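Protein-glutamine gamma-glutamyltransferase (Pagrus major, PDB 1G0D) catalyses the calcium-dependent cross-linking of peptide-bound glutamine to lysine side chains or other primary amines, with release of ammonia. Local coordinates at residues 225-233 / 255-266. Sequence-based numbering, arbitrary orientation.
Sequences SNGDRGVLT and ILQQWSKAGVRP
The indole of W259 points its N-H edge into the turn at R229-G230: NE1 donates to R229 O at 3.0 Å, with an N-H...O angle of 156°. The acceptor lies close to the ring plane, whereas seen from the carbonyl the donor stands above its plane rather than on a lone pair. V231 then crosses the ring at about a right angle, its CG2 4.1 Å from the centroid of the five-membered ring and almost on the normal, a CH-pi contact. Over the opposite face, toward the rim, comes CA of V264, so both faces of the indole are touched. With CG1 anti to the backbone N (chi1 171°), V231 sends its other methyl to the helix, 3.7 Å from I255 CG2 and beside L256 CD2. I255 CG2 also receives L232 CD2, at 3.8 Å. A serine in place of W259 would probably leave R229 O without this donor and open a gap between V231 and V264.

Beyond the helix, P266 lays its ring along the carbonyls of the turn, CG 3.6 Å from G227 O, and its CA makes a CA-H...O contact with G230 O. The turn is itself braced by an Asx motif, N226 OD1 accepting from R229 N at 2.8 Å. R229 rests its aliphatic stem on V264 CG1 while its NH1 hydrogen-bonds N194 OD1.

Helix 184-193 packs on W259 through I187 and E190, and on V264 through E190; helix 272-286, which starts at the catalytic C272, covers L232 and I255. T233, in the short strand 232-234, makes backbone hydrogen bonds with V267 and G270, tying this corner into the transglutaminase core.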
ATOM      1  N   SER A 225      10.824   4.933   6.331  1.00 26.81           N
ATOM      2  CA  SER A 225      11.567   6.038   6.913  1.00 26.67           C
ATOM      3  C   SER A 225      12.629   5.681   7.942  1.00 30.91           C
ATOM      4  O   SER A 225      13.684   6.334   7.975  1.00 35.51           O
ATOM      5  CB  SER A 225      10.612   7.081   7.502  1.00 23.08           C
ATOM      6  OG  SER A 225      10.317   6.784   8.844  1.00 24.59           O
ATOM      7  N   ASN A 226      12.377   4.677   8.787  1.00 32.14           N
ATOM      8  CA  ASN A 226      13.369   4.311   9.801  1.00 28.71           C
ATOM      9  C   ASN A 226      14.504   3.570   9.127  1.00 31.91           C
ATOM     10  O   ASN A 226      14.346   2.426   8.683  1.00 30.48           O
ATOM     11  CB  ASN A 226      12.747   3.458  10.897  1.00 26.15           C
ATOM     12  CG  ASN A 226      13.754   3.032  11.938  1.00 27.53           C
ATOM     13  OD1 ASN A 226      14.814   2.479  11.617  1.00 28.66           O
ATOM     14  ND2 ASN A 226      13.436   3.286  13.199  1.00 28.77           N
ATOM     15  N   GLY A 227      15.656   4.245   9.065  1.00 34.31           N
ATOM     16  CA  GLY A 227      16.838   3.710   8.408  1.00 32.52           C
ATOM     17  C   GLY A 227      17.627   2.549   9.001  1.00 32.95           C
ATOM     18  O   GLY A 227      18.219   1.765   8.240  1.00 34.37           O
ATOM     19  N   ASP A 228      17.665   2.414  10.324  1.00 31.48           N
ATOM     20  CA  ASP A 228      18.427   1.322  10.873  1.00 32.80           C
ATOM     21  C   ASP A 228      17.620   0.050  11.117  1.00 30.95           C
ATOM     22  O   ASP A 228      18.164  -1.054  11.038  1.00 31.92           O
ATOM     23  CB  ASP A 228      19.192   1.767  12.117  1.00 39.81           C
ATOM     24  CG  ASP A 228      18.369   2.589  13.031  1.00 50.06           C
ATOM     25  OD1 ASP A 228      17.893   3.656  12.579  1.00 55.12           O
ATOM     26  OD2 ASP A 228      18.196   2.166  14.203  1.00 58.42           O
ATOM     27  N   ARG A 229      16.322   0.175  11.371  1.00 28.86           N
ATOM     28  CA  ARG A 229      15.526  -1.026  11.555  1.00 22.92           C
ATOM     29  C   ARG A 229      14.271  -1.053  10.731  1.00 18.29           C
ATOM     30  O   ARG A 229      13.475  -1.951  10.879  1.00 20.95           O
ATOM     31  CB  ARG A 229      15.164  -1.200  13.005  1.00 24.14           C
ATOM     32  CG  ARG A 229      16.342  -1.570  13.874  1.00 27.52           C
ATOM     33  CD  ARG A 229      15.919  -1.854  15.318  1.00 24.23           C
ATOM     34  NE  ARG A 229      17.001  -1.550  16.248  1.00 29.58           N
ATOM     35  CZ  ARG A 229      17.353  -2.320  17.273  1.00 33.71           C
ATOM     36  NH1 ARG A 229      16.704  -3.447  17.502  1.00 38.56           N
ATOM     37  NH2 ARG A 229      18.358  -1.970  18.070  1.00 36.93           N
ATOM     38  N   GLY A 230      14.114  -0.092   9.838  1.00 18.25           N
ATOM     39  CA  GLY A 230      12.911  -0.019   9.024  1.00 14.01           C
ATOM     40  C   GLY A 230      12.700  -1.316   8.318  1.00 15.74           C
ATOM     41  O   GLY A 230      13.575  -2.165   8.349  1.00 18.12           O
ATOM     42  N   VAL A 231      11.563  -1.491   7.663  1.00 15.14           N
ATOM     43  CA  VAL A 231      11.341  -2.756   6.993  1.00 12.86           C
ATOM     44  C   VAL A 231      11.934  -2.814   5.604  1.00 15.96           C
ATOM     45  O   VAL A 231      12.423  -3.872   5.182  1.00 19.24           O
ATOM     46  CB  VAL A 231       9.844  -3.072   6.912  1.00 10.60           C
ATOM     47  CG1 VAL A 231       9.548  -4.346   5.991  1.00  2.00           C
ATOM     48  CG2 VAL A 231       9.369  -3.259   8.296  1.00  5.93           C
ATOM     49  N   LEU A 232      11.889  -1.691   4.889  1.00 14.22           N
ATOM     50  CA  LEU A 232      12.412  -1.646   3.531  1.00 12.13           C
ATOM     51  C   LEU A 232      13.353  -0.485   3.302  1.00 16.18           C
ATOM     52  O   LEU A 232      13.262   0.564   3.939  1.00 15.72           O
ATOM     53  CB  LEU A 232      11.275  -1.501   2.534  1.00 13.06           C
ATOM     54  CG  LEU A 232      10.417  -2.709   2.178  1.00 15.27           C
ATOM     55  CD1 LEU A 232       9.070  -2.226   1.662  1.00  8.11           C
ATOM     56  CD2 LEU A 232      11.142  -3.563   1.140  1.00 14.09           C
ATOM     57  N   THR A 233      14.243  -0.682   2.342  1.00 17.21           N
ATOM     58  CA  THR A 233      15.190   0.329   1.943  1.00 13.93           C
ATOM     59  C   THR A 233      14.623   0.870   0.624  1.00 13.50           C
ATOM     60  O   THR A 233      14.237   0.096  -0.260  1.00 13.57           O
ATOM     61  CB  THR A 233      16.584  -0.321   1.727  1.00 15.45           C
ATOM     62  OG1 THR A 233      17.181  -0.586   3.000  1.00 19.27           O
ATOM     63  CG2 THR A 233      17.496   0.584   0.952  1.00 15.18           C
ATOM     64  N   ILE A 255       8.881  -9.977   2.000  1.00 14.66           N
ATOM     65  CA  ILE A 255       9.642  -8.844   2.507  1.00 12.85           C
ATOM     66  C   ILE A 255       9.698  -8.937   4.039  1.00 15.04           C
ATOM     67  O   ILE A 255      10.755  -8.752   4.642  1.00 14.93           O
ATOM     68  CB  ILE A 255       8.951  -7.529   2.146  1.00 11.26           C
ATOM     69  CG1 ILE A 255       9.053  -7.289   0.652  1.00  7.49           C
ATOM     70  CG2 ILE A 255       9.520  -6.424   2.944  1.00  8.74           C
ATOM     71  CD1 ILE A 255       8.033  -6.313   0.154  1.00  7.12           C
ATOM     72  N   LEU A 256       8.547  -9.209   4.664  1.00 18.92           N
ATOM     73  CA  LEU A 256       8.473  -9.329   6.122  1.00 17.94           C
ATOM     74  C   LEU A 256       9.263 -10.532   6.655  1.00 17.81           C
ATOM     75  O   LEU A 256      10.001 -10.407   7.630  1.00 15.41           O
ATOM     76  CB  LEU A 256       7.012  -9.404   6.589  1.00 19.39           C
ATOM     77  CG  LEU A 256       6.104  -8.183   6.329  1.00 20.68           C
ATOM     78  CD1 LEU A 256       4.652  -8.492   6.725  1.00 14.36           C
ATOM     79  CD2 LEU A 256       6.589  -6.999   7.135  1.00 18.54           C
ATOM     80  N   GLN A 257       9.152 -11.693   6.023  1.00 18.99           N
ATOM     81  CA  GLN A 257       9.906 -12.826   6.538  1.00 22.19           C
ATOM     82  C   GLN A 257      11.408 -12.545   6.405  1.00 25.47           C
ATOM     83  O   GLN A 257      12.190 -12.893   7.292  1.00 26.17           O
ATOM     84  CB  GLN A 257       9.524 -14.132   5.818  1.00 26.20           C
ATOM     85  CG  GLN A 257       8.041 -14.548   5.903  1.00 36.01           C
ATOM     86  CD  GLN A 257       7.577 -15.079   7.297  1.00 47.12           C
ATOM     87  OE1 GLN A 257       8.312 -15.011   8.290  1.00 52.94           O
ATOM     88  NE2 GLN A 257       6.344 -15.608   7.359  1.00 47.82           N
ATOM     89  N   GLN A 258      11.802 -11.886   5.316  1.00 26.00           N
ATOM     90  CA  GLN A 258      13.210 -11.553   5.062  1.00 24.87           C
ATOM     91  C   GLN A 258      13.766 -10.569   6.092  1.00 24.49           C
ATOM     92  O   GLN A 258      14.867 -10.751   6.593  1.00 26.84           O
ATOM     93  CB  GLN A 258      13.341 -10.970   3.660  1.00 27.20           C
ATOM     94  CG  GLN A 258      14.761 -10.837   3.168  1.00 36.01           C
ATOM     95  CD  GLN A 258      14.867 -10.390   1.691  1.00 41.91           C
ATOM     96  OE1 GLN A 258      15.597  -9.430   1.385  1.00 39.27           O
ATOM     97  NE2 GLN A 258      14.150 -11.088   0.777  1.00 38.55           N
ATOM     98  N   TRP A 259      12.998  -9.516   6.379  1.00 22.51           N
ATOM     99  CA  TRP A 259      13.342  -8.501   7.377  1.00 19.63           C
ATOM    100  C   TRP A 259      13.564  -9.140   8.779  1.00 22.72           C
ATOM    101  O   TRP A 259      14.525  -8.842   9.487  1.00 24.29           O
ATOM    102  CB  TRP A 259      12.192  -7.488   7.460  1.00 15.57           C
ATOM    103  CG  TRP A 259      12.321  -6.511   8.578  1.00 15.11           C
ATOM    104  CD1 TRP A 259      13.055  -5.358   8.569  1.00 18.51           C
ATOM    105  CD2 TRP A 259      11.675  -6.566   9.872  1.00 19.55           C
ATOM    106  NE1 TRP A 259      12.910  -4.686   9.771  1.00 21.95           N
ATOM    107  CE2 TRP A 259      12.073  -5.402  10.587  1.00 18.99           C
ATOM    108  CE3 TRP A 259      10.805  -7.476  10.490  1.00 17.11           C
ATOM    109  CZ2 TRP A 259      11.628  -5.133  11.885  1.00 13.15           C
ATOM    110  CZ3 TRP A 259      10.360  -7.202  11.784  1.00 15.43           C
ATOM    111  CH2 TRP A 259      10.774  -6.037  12.463  1.00 19.36           C
ATOM    112  N   SER A 260      12.648 -10.005   9.194  1.00 21.96           N
ATOM    113  CA  SER A 260      12.768 -10.654  10.481  1.00 18.91           C
ATOM    114  C   SER A 260      13.836 -11.742  10.459  1.00 21.21           C
ATOM    115  O   SER A 260      14.664 -11.831  11.342  1.00 18.06           O
ATOM    116  CB  SER A 260      11.441 -11.274  10.861  1.00 16.47           C
ATOM    117  OG  SER A 260      11.609 -12.052  12.024  1.00 14.57           O
ATOM    118  N   LYS A 261      13.788 -12.597   9.449  1.00 23.78           N
ATOM    119  CA  LYS A 261      14.761 -13.667   9.324  1.00 27.14           C
ATOM    120  C   LYS A 261      16.179 -13.140   9.473  1.00 29.89           C
ATOM    121  O   LYS A 261      16.973 -13.735  10.186  1.00 33.21           O
ATOM    122  CB  LYS A 261      14.630 -14.350   7.962  1.00 30.61           C
ATOM    123  CG  LYS A 261      14.279 -15.819   8.018  1.00 36.60           C
ATOM    124  CD  LYS A 261      12.902 -16.036   8.640  1.00 41.59           C
ATOM    125  CE  LYS A 261      12.238 -17.271   8.070  1.00 42.98           C
ATOM    126  NZ  LYS A 261      11.938 -17.035   6.637  1.00 47.77           N
ATOM    127  N   ALA A 262      16.493 -12.031   8.786  1.00 33.26           N
ATOM    128  CA  ALA A 262      17.828 -11.395   8.805  1.00 26.71           C
ATOM    129  C   ALA A 262      18.180 -10.646  10.065  1.00 23.86           C
ATOM    130  O   ALA A 262      19.192  -9.978  10.093  1.00 26.02           O
ATOM    131  CB  ALA A 262      17.963 -10.434   7.641  1.00 26.82           C
ATOM    132  N   GLY A 263      17.347 -10.739  11.089  1.00 23.95           N
ATOM    133  CA  GLY A 263      17.605 -10.037  12.333  1.00 24.92           C
ATOM    134  C   GLY A 263      17.109  -8.598  12.267  1.00 28.51           C
ATOM    135  O   GLY A 263      17.753  -7.691  12.772  1.00 32.53           O
ATOM    136  N   VAL A 264      15.949  -8.373  11.664  1.00 28.13           N
ATOM    137  CA  VAL A 264      15.452  -7.021  11.555  1.00 25.98           C
ATOM    138  C   VAL A 264      16.519  -6.199  10.784  1.00 28.34           C
ATOM    139  O   VAL A 264      17.401  -5.524  11.348  1.00 24.56           O
ATOM    140  CB  VAL A 264      15.151  -6.473  12.964  1.00 21.59           C
ATOM    141  CG1 VAL A 264      14.717  -5.043  12.890  1.00 25.09           C
ATOM    142  CG2 VAL A 264      14.037  -7.280  13.573  1.00 21.59           C
ATOM    143  N   ARG A 265      16.404  -6.281   9.460  1.00 28.03           N
ATOM    144  CA  ARG A 265      17.315  -5.632   8.560  1.00 27.34           C
ATOM    145  C   ARG A 265      16.581  -5.079   7.354  1.00 23.00           C
ATOM    146  O   ARG A 265      16.057  -5.859   6.573  1.00 25.05           O
ATOM    147  CB  ARG A 265      18.294  -6.671   8.091  1.00 33.69           C
ATOM    148  CG  ARG A 265      19.671  -6.451   8.552  1.00 46.96           C
ATOM    149  CD  ARG A 265      20.573  -7.241   7.646  1.00 63.00           C
ATOM    150  NE  ARG A 265      21.925  -7.342   8.176  1.00 77.85           N
ATOM    151  CZ  ARG A 265      22.294  -8.178   9.144  1.00 85.78           C
ATOM    152  NH1 ARG A 265      23.560  -8.180   9.557  1.00 91.56           N
ATOM    153  NH2 ARG A 265      21.414  -9.015   9.696  1.00 89.14           N
ATOM    154  N   PRO A 266      16.577  -3.735   7.151  1.00 18.60           N
ATOM    155  CA  PRO A 266      15.882  -3.165   5.997  1.00 15.53           C
ATOM    156  C   PRO A 266      16.061  -4.027   4.761  1.00 17.32           C
ATOM    157  O   PRO A 266      17.161  -4.470   4.466  1.00 22.30           O
ATOM    158  CB  PRO A 266      16.520  -1.788   5.846  1.00 12.69           C
ATOM    159  CG  PRO A 266      16.759  -1.378   7.234  1.00 11.56           C
ATOM    160  CD  PRO A 266      17.221  -2.672   7.949  1.00 13.37           C
TER
HETATM  161  O   HOH W   1      19.709  -2.481   3.713  1.00 47.99           O